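Local coordinates for protein putative sulfatase yidJ (Bacteroides fragilis, PDB 2QZU) that probably hydrolyses sulfate esters as a metal-dependent member of the sulfatase family, with an arylsulfatase-like activity, at residues N305-F310 and M338-P343. Sequence-based numbering, arbitrary orientation.
Sequences NTIVVF and MILSWP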
loop_
_atom_site.group_PDB
_atom_site.type_symbol
_atom_site.label_atom_id
_atom_site.label_comp_id
_atom_site.label_asym_id
_atom_site.label_seq_id
_atom_site.Cartn_x
_atom_site.Cartn_y
_atom_site.Cartn_z
ATOM N N ASN A 305 -1.160 -25.862 33.867
ATOM C CA ASN A 305 -2.118 -26.860 33.404
ATOM C C ASN A 305 -2.919 -26.383 32.216
ATOM O O ASN A 305 -4.132 -26.591 32.131
ATOM C CB ASN A 305 -3.071 -27.297 34.518
ATOM C CG ASN A 305 -3.808 -28.577 34.162
ATOM O OD1 ASN A 305 -3.193 -29.545 33.697
ATOM N ND2 ASN A 305 -5.120 -28.593 34.373
ATOM N N THR A 306 -2.215 -25.726 31.303
ATOM C CA THR A 306 -2.812 -25.220 30.082
ATOM C C THR A 306 -1.889 -25.601 28.943
ATOM O O THR A 306 -0.670 -25.485 29.055
ATOM C CB THR A 306 -2.932 -23.685 30.097
ATOM O OG1 THR A 306 -3.877 -23.284 31.094
ATOM C CG2 THR A 306 -3.383 -23.169 28.725
ATOM N N ILE A 307 -2.467 -26.092 27.857
ATOM C CA ILE A 307 -1.664 -26.428 26.695
ATOM C C ILE A 307 -1.604 -25.136 25.894
ATOM O O ILE A 307 -2.638 -24.613 25.480
ATOM C CB ILE A 307 -2.330 -27.514 25.833
ATOM C CG1 ILE A 307 -2.413 -28.825 26.618
ATOM C CG2 ILE A 307 -1.538 -27.707 24.535
ATOM C CD1 ILE A 307 -3.254 -29.888 25.945
ATOM N N VAL A 308 -0.401 -24.603 25.710
ATOM C CA VAL A 308 -0.226 -23.382 24.936
ATOM C C VAL A 308 0.429 -23.781 23.624
ATOM O O VAL A 308 1.443 -24.479 23.611
ATOM C CB VAL A 308 0.674 -22.362 25.668
ATOM C CG1 VAL A 308 0.901 -21.121 24.784
ATOM C CG2 VAL A 308 0.029 -21.962 26.982
ATOM N N VAL A 309 -0.171 -23.353 22.521
ATOM C CA VAL A 309 0.346 -23.664 21.198
ATOM C C VAL A 309 0.605 -22.384 20.419
ATOM O O VAL A 309 -0.230 -21.478 20.436
ATOM C CB VAL A 309 -0.678 -24.485 20.367
ATOM C CG1 VAL A 309 -0.092 -24.812 18.999
ATOM C CG2 VAL A 309 -1.080 -25.743 21.107
ATOM N N PHE A 310 1.767 -22.290 19.774
ATOM C CA PHE A 310 2.047 -21.140 18.914
ATOM C C PHE A 310 2.348 -21.730 17.545
ATOM O O PHE A 310 3.286 -22.515 17.392
ATOM C CB PHE A 310 3.260 -20.313 19.347
ATOM C CG PHE A 310 3.521 -19.140 18.431
ATOM C CD1 PHE A 310 2.718 -18.007 18.491
ATOM C CD2 PHE A 310 4.502 -19.211 17.443
ATOM C CE1 PHE A 310 2.875 -16.962 17.580
ATOM C CE2 PHE A 310 4.670 -18.169 16.522
ATOM C CZ PHE A 310 3.854 -17.047 16.592
HETATM N N MSE A 338 5.783 -24.217 15.336
HETATM C CA MSE A 338 4.920 -25.115 16.084
HETATM C C MSE A 338 5.587 -25.334 17.430
HETATM O O MSE A 338 6.419 -26.228 17.588
HETATM C CB MSE A 338 4.777 -26.444 15.332
HETATM C CG MSE A 338 3.912 -27.489 16.002
HETATM SE SE MSE A 338 2.024 -27.090 15.935
HETATM C CE MSE A 338 1.691 -27.417 14.039
ATOM N N ILE A 339 5.231 -24.480 18.383
ATOM C CA ILE A 339 5.764 -24.537 19.737
ATOM C C ILE A 339 4.612 -24.890 20.667
ATOM O O ILE A 339 3.539 -24.290 20.592
ATOM C CB ILE A 339 6.349 -23.172 20.160
ATOM C CG1 ILE A 339 7.487 -22.775 19.220
ATOM C CG2 ILE A 339 6.857 -23.242 21.598
ATOM C CD1 ILE A 339 8.021 -21.385 19.467
ATOM N N LEU A 340 4.831 -25.862 21.543
ATOM C CA LEU A 340 3.789 -26.284 22.464
ATOM C C LEU A 340 4.342 -26.474 23.873
ATOM O O LEU A 340 5.438 -27.008 24.059
ATOM C CB LEU A 340 3.161 -27.587 21.957
ATOM C CG LEU A 340 1.882 -28.132 22.603
ATOM C CD1 LEU A 340 1.217 -29.098 21.637
ATOM C CD2 LEU A 340 2.198 -28.820 23.923
ATOM N N SER A 341 3.585 -26.016 24.861
ATOM C CA SER A 341 3.991 -26.164 26.247
ATOM C C SER A 341 2.810 -26.641 27.078
ATOM O O SER A 341 1.658 -26.330 26.785
ATOM C CB SER A 341 4.515 -24.838 26.812
ATOM O OG SER A 341 3.480 -23.878 26.930
ATOM N N TRP A 342 3.121 -27.419 28.108
ATOM C CA TRP A 342 2.137 -27.954 29.042
ATOM C C TRP A 342 3.000 -28.503 30.173
ATOM O O TRP A 342 3.207 -29.713 30.288
ATOM C CB TRP A 342 1.314 -29.079 28.399
ATOM C CG TRP A 342 0.204 -29.583 29.294
ATOM C CD1 TRP A 342 -0.257 -28.996 30.440
ATOM C CD2 TRP A 342 -0.583 -30.768 29.109
ATOM N NE1 TRP A 342 -1.280 -29.742 30.981
ATOM C CE2 TRP A 342 -1.501 -30.835 30.183
ATOM C CE3 TRP A 342 -0.603 -31.780 28.137
ATOM C CZ2 TRP A 342 -2.429 -31.875 30.314
ATOM C CZ3 TRP A 342 -1.529 -32.814 28.268
ATOM C CH2 TRP A 342 -2.429 -32.852 29.350
ATOM N N PRO A 343 3.533 -27.601 31.013
ATOM C CA PRO A 343 4.397 -27.942 32.145
ATOM C C PRO A 343 3.953 -29.133 32.988
ATOM O O PRO A 343 4.762 -29.994 33.324
ATOM C CB PRO A 343 4.438 -26.645 32.944
ATOM C CG PRO A 343 4.370 -25.606 31.873
ATOM C CD PRO A 343 3.272 -26.150 30.978
HETATM O O HOH W 1 1.656 -24.136 29.009
#
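Val308 and Phe310 pair with Ser341 and Ile339 through four backbone hydrogen bonds, a compact example of antiparallel pairing, in which each hydrogen-bonded pair gives two N-H...O bonds. Val308 N reaches Ser341 O at 2.9 Å, Phe310 N reaches Ile339 O at 2.8 Å, and each bond is returned by its partner's N-H. Between them sits the non-hydrogen-bonded pair Val309–Leu340; here Val308 O, already accepting the Ser341 N-H, also receives a CA-H...O contact from Leu340 CA (3.2 Å), so one oxygen has two donors.

Past the last paired residue the ladder gives way to side chains. In Ile307 a chi1 of -65° sets CG1 beside the backbone N and CG2 anti to it: CG1 covers one face of the Trp342 indole, 4.0 Å from the five-membered ring's centroid, a CH-pi contact, while CG2 meets Leu340 CD2. At the indole edge, Trp342 NE1 donates a weak but fairly straight bond (3.3 Å, 165°) to Asn305 OD1, which lies in the ring plane although the amide is turned 39° from it. On the other face of the sheet a water donates to Thr306 O at 2.7 Å and also hydrogen-bonds Ser341 OG, linking the last paired residue to the carbonyl just beyond the ladder.

Helix 361-368 packs on the Ile307, Val309 and Trp342 side, helix 54-61 on that of Phe310, Ile339 and Ser341, and strand 29-35 bonds the far edge of 306-310. Strand 338-341 is the one strand of the central sheet that runs against its neighbours. Its ladder ends for a chemical reason: Pro343 falls where the next donor to Thr306 O would come from, and proline has no N-H, so the water donates instead.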